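Long-range contacts in porin (Acinetobacter baumannii AB307-0294, PDB 5DL7), which probably forms a water-filled channel through the outer membrane for small solutes, as porins of the OprD family generally do: residues 32-37 / 406-411; 343-348 / 368-373; 48-53 / 139-144. One frame throughout, in Å; residues are numbered along the deposited sequence.

Interaction 1. Residues 32-37 / 406-411. With CA (calcium ion), chain D; C8E ((hydroxyethyloxy)tri(ethyloxy)octane), chain K.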
# COMPACT_ATOMS: atom_id res chain seq x y z
N PHE A 32 -6.25 -1.55 15.51
CA PHE A 32 -6.31 -0.31 14.69
C PHE A 32 -7.26 0.63 15.41
O PHE A 32 -8.35 0.24 15.76
CB PHE A 32 -6.89 -0.63 13.31
CG PHE A 32 -7.02 0.57 12.38
CD1 PHE A 32 -8.09 1.47 12.52
CD2 PHE A 32 -6.10 0.78 11.35
CE1 PHE A 32 -8.23 2.56 11.70
CE2 PHE A 32 -6.24 1.89 10.49
CZ PHE A 32 -7.29 2.78 10.70
N ASP A 33 -6.76 1.82 15.71
CA ASP A 33 -7.65 2.83 16.38
C ASP A 33 -7.36 4.15 15.71
O ASP A 33 -6.34 4.79 16.06
CB ASP A 33 -7.22 2.91 17.82
CG ASP A 33 -8.01 4.06 18.64
OD1 ASP A 33 -9.22 4.23 18.29
OD2 ASP A 33 -7.37 4.73 19.57
N ARG A 34 -8.29 4.70 14.95
CA ARG A 34 -8.14 6.04 14.41
C ARG A 34 -9.21 6.88 15.24
O ARG A 34 -10.39 6.85 15.01
CB ARG A 34 -8.43 6.06 12.95
CG ARG A 34 -8.42 7.43 12.29
CD ARG A 34 -8.70 7.45 10.84
NE ARG A 34 -7.55 6.85 10.11
CZ ARG A 34 -7.59 6.29 8.93
NH1 ARG A 34 -8.64 6.35 8.15
NH2 ARG A 34 -6.45 5.90 8.31
N ASP A 35 -8.72 7.57 16.23
CA ASP A 35 -9.60 8.27 17.20
C ASP A 35 -9.72 9.65 16.74
O ASP A 35 -8.86 10.55 16.90
CB ASP A 35 -8.99 8.18 18.55
CG ASP A 35 -9.93 8.76 19.61
OD1 ASP A 35 -10.81 9.57 19.26
OD2 ASP A 35 -9.62 8.33 20.75
N TYR A 36 -10.90 9.92 16.16
CA TYR A 36 -11.23 11.24 15.61
C TYR A 36 -11.22 12.29 16.66
O TYR A 36 -11.79 12.10 17.76
CB TYR A 36 -12.60 11.22 14.96
CG TYR A 36 -12.80 10.18 13.99
CD1 TYR A 36 -12.00 10.04 12.86
CD2 TYR A 36 -13.87 9.21 14.16
CE1 TYR A 36 -12.23 9.07 11.86
CE2 TYR A 36 -14.09 8.24 13.24
CZ TYR A 36 -13.24 8.14 12.06
OH TYR A 36 -13.55 7.16 11.19
N LYS A 37 -10.62 13.45 16.39
CA LYS A 37 -10.60 14.58 17.33
C LYS A 37 -11.98 15.21 17.58
O LYS A 37 -12.23 15.58 18.74
CB LYS A 37 -9.56 15.62 16.99
CG LYS A 37 -8.20 14.90 17.09
CD LYS A 37 -6.93 15.65 17.54
CE LYS A 37 -6.18 16.35 16.41
NZ LYS A 37 -5.61 17.60 17.11
N ALA A 406 -7.32 13.26 13.68
CA ALA A 406 -7.38 12.04 14.44
C ALA A 406 -6.06 11.80 15.11
O ALA A 406 -4.99 12.20 14.62
CB ALA A 406 -7.78 10.87 13.56
N ASN A 407 -6.09 11.03 16.16
CA ASN A 407 -4.90 10.42 16.71
C ASN A 407 -5.05 8.90 16.47
O ASN A 407 -6.01 8.23 16.94
CB ASN A 407 -4.83 10.65 18.20
CG ASN A 407 -4.56 12.10 18.54
OD1 ASN A 407 -3.85 12.79 17.91
ND2 ASN A 407 -5.10 12.52 19.59
N GLU A 408 -4.13 8.39 15.62
CA GLU A 408 -4.29 7.04 15.04
C GLU A 408 -3.18 6.16 15.65
O GLU A 408 -1.99 6.62 15.71
CB GLU A 408 -4.21 7.09 13.55
CG GLU A 408 -4.26 5.76 12.86
CD GLU A 408 -4.41 5.79 11.32
OE1 GLU A 408 -4.90 6.81 10.82
OE2 GLU A 408 -4.09 4.74 10.72
N THR A 409 -3.51 4.96 16.10
CA THR A 409 -2.57 4.03 16.64
C THR A 409 -2.78 2.68 15.84
O THR A 409 -3.89 2.32 15.52
CB THR A 409 -2.97 3.70 18.11
OG1 THR A 409 -2.81 4.89 18.87
CG2 THR A 409 -2.09 2.64 18.59
N ARG A 410 -1.71 2.06 15.40
CA ARG A 410 -1.78 0.70 14.84
C ARG A 410 -0.74 -0.11 15.63
O ARG A 410 0.39 0.26 15.78
CB ARG A 410 -1.38 0.63 13.34
CG ARG A 410 -2.27 1.45 12.45
CD ARG A 410 -1.84 1.39 10.93
NE ARG A 410 -2.63 2.39 10.20
CZ ARG A 410 -2.54 2.56 8.89
NH1 ARG A 410 -1.78 1.78 8.18
NH2 ARG A 410 -3.10 3.58 8.36
N LEU A 411 -1.16 -1.28 16.15
CA LEU A 411 -0.28 -2.21 16.84
C LEU A 411 -0.34 -3.56 16.13
O LEU A 411 -1.42 -4.02 15.79
CB LEU A 411 -0.73 -2.38 18.27
CG LEU A 411 -0.82 -1.08 19.12
CD1 LEU A 411 -1.44 -1.40 20.54
CD2 LEU A 411 0.48 -0.31 19.21
CA CA D . -12.76 10.61 19.36
O12 C8E K . -9.72 -3.09 22.73
C13 C8E K . -8.73 -4.04 23.03
C14 C8E K . -7.42 -3.68 22.33
O15 C8E K . -6.33 -4.48 22.80
C16 C8E K . -5.02 -4.03 22.38
C17 C8E K . -4.30 -5.31 22.05
O18 C8E K . -2.93 -5.17 21.70
C19 C8E K . -2.56 -6.08 20.65
C20 C8E K . -1.24 -5.76 19.96
O21 C8E K . -1.28 -6.09 18.52
O HOH W 1 -5.31 6.25 18.77
O HOH W 2 -11.40 11.85 20.71
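Phe32 brings its ring across to the second strand: CE2 lies 3.6 Å from Glu408 OE2, and the ring runs alongside the Arg410 side chain, its plane 30° from the guanidinium. Next comes Asp33, whose backbone trades two hydrogen bonds with Thr409 (Asp33 N to Thr409 O 2.9 Å, Thr409 N to Asp33 O 2.8 Å). Its OD2 meets a water that also holds Asn407 O and Thr409 OG1, while OD1 is salt-bridged to Arg47. These antiparallel pairs join the first barrel strand to the last and so close the porin's β-barrel. Arg34, bent at chi3 (-70°), offers NE to Glu408 OE1 at 2.7 Å; the acceptor lies in the guanidinium plane, but the donor stands above the carboxylate plane. The other oxygen, Glu408 OE2, takes both NE and NH2 of Arg410, so one carboxylate is held between two arginines and probably offsets their like charges. Asp35 pairs with Asn407 through the backbone and sends OD1 to a calcium ion (2.2 Å). Tyr36 supplies its O to the same ion, which Asp39, Thr44 and a water also bind, and rests its CA near Ala406 CB. Lys37 lays CG beside Ala406 N at 3.9 Å.

Interaction 2. Residues 343-348 / 368-373. With C8E ((hydroxyethyloxy)tri(ethyloxy)octane), chain F; C8E ((hydroxyethyloxy)tri(ethyloxy)octane), chain H.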
# COMPACT_ATOMS: atom_id res chain seq x y z
N PHE A 343 13.58 2.29 14.47
CA PHE A 343 12.78 3.47 14.83
C PHE A 343 12.69 4.36 13.63
O PHE A 343 13.66 4.60 12.94
CB PHE A 343 13.43 4.22 16.00
CG PHE A 343 12.81 5.55 16.30
CD1 PHE A 343 11.61 5.60 16.98
CD2 PHE A 343 13.38 6.69 15.90
CE1 PHE A 343 10.98 6.83 17.30
CE2 PHE A 343 12.79 7.90 16.23
CZ PHE A 343 11.60 7.94 16.92
N MET A 344 11.49 4.94 13.41
CA MET A 344 11.27 5.99 12.46
C MET A 344 10.32 7.00 13.08
O MET A 344 9.39 6.72 13.73
CB MET A 344 10.73 5.51 11.06
CG MET A 344 10.72 6.50 9.97
SD MET A 344 9.07 7.25 10.04
CE MET A 344 7.84 5.87 9.37
N THR A 345 10.58 8.19 12.72
CA THR A 345 9.62 9.38 12.89
C THR A 345 9.68 10.26 11.66
O THR A 345 10.67 10.43 11.02
CB THR A 345 9.88 10.22 14.19
OG1 THR A 345 8.94 11.24 14.43
CG2 THR A 345 11.30 10.85 14.23
N ARG A 346 8.54 10.88 11.33
CA ARG A 346 8.40 11.69 10.18
C ARG A 346 7.30 12.67 10.30
O ARG A 346 6.39 12.43 11.17
CB ARG A 346 8.15 10.79 8.99
CG ARG A 346 6.92 9.95 9.04
CD ARG A 346 6.83 9.10 7.73
NE ARG A 346 5.68 8.20 7.81
CZ ARG A 346 5.25 7.47 6.80
NH1 ARG A 346 5.91 7.39 5.61
NH2 ARG A 346 4.20 6.65 7.04
N TYR A 347 7.39 13.79 9.65
CA TYR A 347 6.38 14.82 9.69
C TYR A 347 6.11 15.18 8.20
O TYR A 347 7.06 15.40 7.45
CB TYR A 347 6.88 16.01 10.41
CG TYR A 347 5.91 17.22 10.35
CD1 TYR A 347 4.70 17.26 11.12
CD2 TYR A 347 6.18 18.35 9.53
CE1 TYR A 347 3.84 18.36 11.04
CE2 TYR A 347 5.31 19.45 9.49
CZ TYR A 347 4.16 19.44 10.20
OH TYR A 347 3.32 20.51 10.15
N ALA A 348 4.89 15.42 7.89
CA ALA A 348 4.51 16.02 6.59
C ALA A 348 3.48 17.14 6.74
O ALA A 348 2.60 16.99 7.61
CB ALA A 348 3.95 14.93 5.68
N LEU A 368 2.26 14.09 12.20
CA LEU A 368 3.50 13.68 12.94
C LEU A 368 3.35 12.20 13.26
O LEU A 368 2.42 11.84 13.95
CB LEU A 368 3.78 14.52 14.20
CG LEU A 368 5.05 14.12 15.00
CD1 LEU A 368 6.32 14.34 14.05
CD2 LEU A 368 5.04 15.03 16.19
N GLU A 369 4.26 11.39 12.78
CA GLU A 369 4.24 9.96 13.02
C GLU A 369 5.49 9.41 13.70
O GLU A 369 6.58 9.90 13.55
CB GLU A 369 4.14 9.12 11.77
CG GLU A 369 2.92 9.54 10.92
CD GLU A 369 2.66 8.55 9.75
OE1 GLU A 369 3.43 7.62 9.48
OE2 GLU A 369 1.60 8.82 9.07
N PHE A 370 5.26 8.35 14.45
CA PHE A 370 6.26 7.50 15.14
C PHE A 370 6.03 6.05 14.83
O PHE A 370 4.91 5.63 14.77
CB PHE A 370 6.22 7.66 16.65
CG PHE A 370 6.51 9.01 17.06
CD1 PHE A 370 7.85 9.39 17.19
CD2 PHE A 370 5.51 9.98 17.26
CE1 PHE A 370 8.26 10.70 17.56
CE2 PHE A 370 5.88 11.30 17.66
CZ PHE A 370 7.26 11.66 17.76
N ASP A 371 7.14 5.29 14.56
CA ASP A 371 7.08 3.90 14.15
C ASP A 371 8.23 3.20 14.85
O ASP A 371 9.33 3.53 14.58
CB ASP A 371 7.21 3.87 12.63
CG ASP A 371 7.10 2.52 12.00
OD1 ASP A 371 6.97 1.47 12.63
OD2 ASP A 371 6.95 2.48 10.71
N LEU A 372 7.92 2.29 15.71
CA LEU A 372 8.88 1.40 16.42
C LEU A 372 8.58 -0.01 16.14
O LEU A 372 7.46 -0.43 16.36
CB LEU A 372 8.83 1.66 17.89
CG LEU A 372 10.02 1.11 18.67
CD1 LEU A 372 11.33 1.69 18.29
CD2 LEU A 372 9.69 1.30 20.12
N GLY A 373 9.54 -0.75 15.51
CA GLY A 373 9.33 -2.17 15.13
C GLY A 373 10.48 -3.01 15.64
O GLY A 373 11.67 -2.51 15.71
C1 C8E F . 14.52 0.48 23.58
C2 C8E F . 14.93 1.73 22.81
C3 C8E F . 13.79 2.38 21.97
C4 C8E F . 14.33 3.69 21.39
C5 C8E F . 13.41 4.51 20.51
C6 C8E F . 13.82 5.92 20.30
C7 C8E F . 14.95 5.99 19.37
C8 C8E F . 15.23 7.36 19.05
O9 C8E F . 16.31 6.81 18.34
C10 C8E F . 17.49 7.27 17.71
C11 C8E F . 18.46 6.40 18.40
O12 C8E F . 19.86 6.41 18.03
C13 C8E F . 20.85 7.03 18.93
C14 C8E F . 22.25 6.44 18.80
O15 C8E F . 23.32 7.36 18.36
C16 C8E F . 24.51 6.70 17.87
C17 C8E F . 25.50 7.67 17.17
O18 C8E F . 25.78 7.65 15.75
C19 C8E F . 26.30 6.42 15.15
C20 C8E F . 25.48 5.18 15.59
O21 C8E F . 25.26 4.04 14.76
C1 C8E H . 9.71 14.24 12.99
C2 C8E H . 10.85 14.29 12.06
C3 C8E H . 12.09 14.54 12.83
C4 C8E H . 13.19 14.93 11.91
C5 C8E H . 14.59 14.85 12.41
C6 C8E H . 15.62 15.87 11.97
C7 C8E H . 17.03 15.27 11.89
C8 C8E H . 18.28 16.19 11.92
O9 C8E H . 19.43 15.29 11.89
C10 C8E H . 20.79 15.72 12.04
C11 C8E H . 21.63 14.62 12.71
O12 C8E H . 21.23 13.27 12.33
C13 C8E H . 22.03 12.18 12.82
C14 C8E H . 23.36 12.07 12.06
O15 C8E H . 24.14 11.01 12.58
C16 C8E H . 25.50 11.36 12.98
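The Phe343 ring has the detergent C8E of chain F over one face and the backbone N of Thr345 beneath the other, with Leu372 CD1 at its edge. Its CZ comes up to the edge of the Phe370 ring, 4.0 Å from Phe370 CD1, the two side chains running side by side. Over a face of that second ring stands Thr345 OG1, 3.2 Å from Phe370 CE1. On the other side of the strands the Arg346 guanidinium has Met344 CE 3.5 Å above one face and Glu369 OE1 in its plane at the edge. CG of Arg346 sits in the crowded position (chi1 62°), and the extended chain then carries both NE (2.9 Å) and NH2 (2.7 Å) to Glu369 OE1, from the same face of the carboxylate. Glu369 OE2 accepts from Met308 N. Glu369 O is gripped twice, by Thr345 OG1 and Arg346 N from opposite faces of its carbonyl plane. The hairpin thus shows the two-sided chemistry of a membrane β-barrel wall: the Phe343 ring and the methyls of Thr345 and Leu368 meet detergent outside, whereas inside lies a buried ion pair, whose charges probably offset each other in large part, with Asp306 salt-bridged to Arg346 NH1 as a second anion.

Interaction 3. Residues 48-53 / 139-144. With C8E ((hydroxyethyloxy)tri(ethyloxy)octane), chain K.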
# COMPACT_ATOMS: atom_id res chain seq x y z
N ASP A 48 -10.82 -1.47 15.42
CA ASP A 48 -11.09 -2.93 15.44
C ASP A 48 -9.83 -3.61 16.00
O ASP A 48 -8.75 -3.06 16.07
CB ASP A 48 -11.36 -3.53 14.04
CG ASP A 48 -12.73 -3.39 13.52
OD1 ASP A 48 -13.72 -3.87 14.11
OD2 ASP A 48 -12.91 -2.71 12.37
N TRP A 49 -10.05 -4.85 16.47
CA TRP A 49 -8.97 -5.64 16.96
C TRP A 49 -9.22 -7.06 16.36
O TRP A 49 -10.29 -7.67 16.56
CB TRP A 49 -8.94 -5.72 18.42
CG TRP A 49 -7.74 -6.41 18.99
CD1 TRP A 49 -6.52 -6.67 18.38
CD2 TRP A 49 -7.66 -7.02 20.29
NE1 TRP A 49 -5.70 -7.34 19.22
CE2 TRP A 49 -6.39 -7.64 20.37
CE3 TRP A 49 -8.58 -7.18 21.35
CZ2 TRP A 49 -5.95 -8.30 21.53
CZ3 TRP A 49 -8.23 -7.93 22.43
CH2 TRP A 49 -6.92 -8.50 22.53
N ALA A 50 -8.26 -7.50 15.54
CA ALA A 50 -8.43 -8.74 14.80
C ALA A 50 -7.21 -9.59 14.74
O ALA A 50 -6.08 -9.16 14.95
CB ALA A 50 -8.84 -8.45 13.32
N GLN A 51 -7.45 -10.91 14.52
CA GLN A 51 -6.35 -11.84 14.33
C GLN A 51 -6.50 -12.62 13.07
O GLN A 51 -7.63 -13.01 12.70
CB GLN A 51 -6.42 -12.86 15.55
CG GLN A 51 -5.36 -13.91 15.46
CD GLN A 51 -4.67 -13.85 16.75
OE1 GLN A 51 -5.32 -13.97 17.84
NE2 GLN A 51 -3.43 -13.51 16.67
N GLY A 52 -5.40 -12.93 12.42
CA GLY A 52 -5.46 -13.58 11.14
C GLY A 52 -4.36 -14.61 10.91
O GLY A 52 -3.33 -14.59 11.54
N LEU A 53 -4.71 -15.61 10.15
CA LEU A 53 -3.77 -16.60 9.56
C LEU A 53 -3.71 -16.46 8.09
O LEU A 53 -4.72 -16.33 7.40
CB LEU A 53 -4.27 -18.09 9.83
CG LEU A 53 -4.29 -18.41 11.23
CD1 LEU A 53 -5.08 -19.74 11.36
CD2 LEU A 53 -2.89 -18.62 11.91
N ALA A 139 -2.10 -2.94 3.88
CA ALA A 139 -2.15 -2.08 5.10
C ALA A 139 -3.25 -2.48 6.06
O ALA A 139 -3.31 -1.95 7.16
CB ALA A 139 -2.38 -0.69 4.62
N ARG A 140 -3.99 -3.60 5.79
CA ARG A 140 -4.97 -4.13 6.74
C ARG A 140 -4.64 -5.56 7.08
O ARG A 140 -3.44 -5.93 7.11
CB ARG A 140 -6.44 -3.73 6.39
CG ARG A 140 -6.74 -2.27 6.35
CD ARG A 140 -6.69 -1.57 7.70
NE ARG A 140 -7.01 -0.16 7.49
CZ ARG A 140 -6.23 0.80 7.06
NH1 ARG A 140 -4.94 0.58 6.75
NH2 ARG A 140 -6.70 2.01 6.78
N LEU A 141 -5.60 -6.43 7.36
CA LEU A 141 -5.29 -7.69 7.85
C LEU A 141 -4.75 -8.59 6.77
O LEU A 141 -3.90 -9.40 7.01
CB LEU A 141 -6.51 -8.31 8.53
CG LEU A 141 -6.27 -9.60 9.28
CD1 LEU A 141 -5.40 -9.30 10.54
CD2 LEU A 141 -7.58 -10.29 9.77
N PHE A 142 -5.38 -8.59 5.61
CA PHE A 142 -5.08 -9.44 4.46
C PHE A 142 -4.83 -8.59 3.27
O PHE A 142 -5.40 -7.54 3.10
CB PHE A 142 -6.34 -10.33 4.17
CG PHE A 142 -6.71 -11.19 5.29
CD1 PHE A 142 -5.78 -12.03 5.93
CD2 PHE A 142 -8.02 -11.38 5.73
CE1 PHE A 142 -6.08 -12.87 7.00
CE2 PHE A 142 -8.27 -12.22 6.78
CZ PHE A 142 -7.33 -13.01 7.39
N PRO A 143 -4.09 -9.11 2.28
CA PRO A 143 -3.81 -8.36 1.05
C PRO A 143 -5.04 -8.24 0.17
O PRO A 143 -5.80 -9.17 0.10
CB PRO A 143 -2.78 -9.29 0.30
CG PRO A 143 -2.88 -10.59 0.87
CD PRO A 143 -3.37 -10.39 2.33
N GLN A 144 -5.21 -7.12 -0.46
CA GLN A 144 -6.05 -6.96 -1.67
C GLN A 144 -5.58 -7.89 -2.74
O GLN A 144 -4.36 -8.06 -2.96
CB GLN A 144 -6.00 -5.53 -2.04
CG GLN A 144 -6.91 -5.12 -3.10
CD GLN A 144 -6.54 -3.67 -3.53
OE1 GLN A 144 -5.33 -3.34 -3.61
NE2 GLN A 144 -7.50 -2.90 -3.90
O12 C8E K . -9.72 -3.09 22.73
C13 C8E K . -8.73 -4.04 23.03
C14 C8E K . -7.42 -3.68 22.33
O15 C8E K . -6.33 -4.48 22.80
C16 C8E K . -5.02 -4.03 22.38
C17 C8E K . -4.30 -5.31 22.05
O18 C8E K . -2.93 -5.17 21.70
C19 C8E K . -2.56 -6.08 20.65
C20 C8E K . -1.24 -5.76 19.96
O21 C8E K . -1.28 -6.09 18.52
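Leu141 fits its two methyls against the strand: CD2 meets Ala50 CB at 4.2 Å and Gln51 O at 4.0 Å, and CD1 lies 4.1 Å from Gly52 N. With CG opposite the backbone N (chi1 -172°), the isobutyl group reaches straight at the strand. CD2 of Leu141 also stands 3.5 Å above one face of the Phe142 ring, toward its rim. The far end of that ring comes up to Gly52, where the absence of a side chain lets Phe142 CZ come within 4.2 Å of Gly52 CA, and CE1 lies 3.7 Å from Leu53 O. Tyr106 meets Phe142 edge-to-face. This close part is van der Waals packing of Leu141 and Phe142 on Ala50 and on the backbone of 51-53, with no polar bond between the two segments. The opposite side of the strand is looser: Gln51 and Leu53 point away from the loop, and Trp49 takes no part in the packing, presenting one ring face instead to the detergent C8E of chain K, with CZ2 3.5 Å from its C17. Backbone carbonyls of Arg140 and Leu141, both gripped by Arg28 NH1, anchor the loop to strand 22-36. A loop folded inward onto the barrel's inner wall in this way is consistent with the pore-narrowing third extracellular loop of porins.

From the N terminus, the chain enters interaction 1 with residues 32-37, turns through the calcium-binding loop and comes back as 48-53, the first half of interaction 3. That contact closes when the loop 139-144 folds back onto the strand. Much later 343-348 and 368-373 close interaction 2, a local hairpin, and 406-411 finally completes interaction 1, which therefore encloses the other two; these follow one another in series, and none cross. Interactions 1 and 3 touch: Phe32 probably hydrogen-bonds to Asp48, and its ring packs on Arg140. Together they tie the first barrel strand to the last, the inward-folded loop to the second strand, and two neighbouring wall strands to each other.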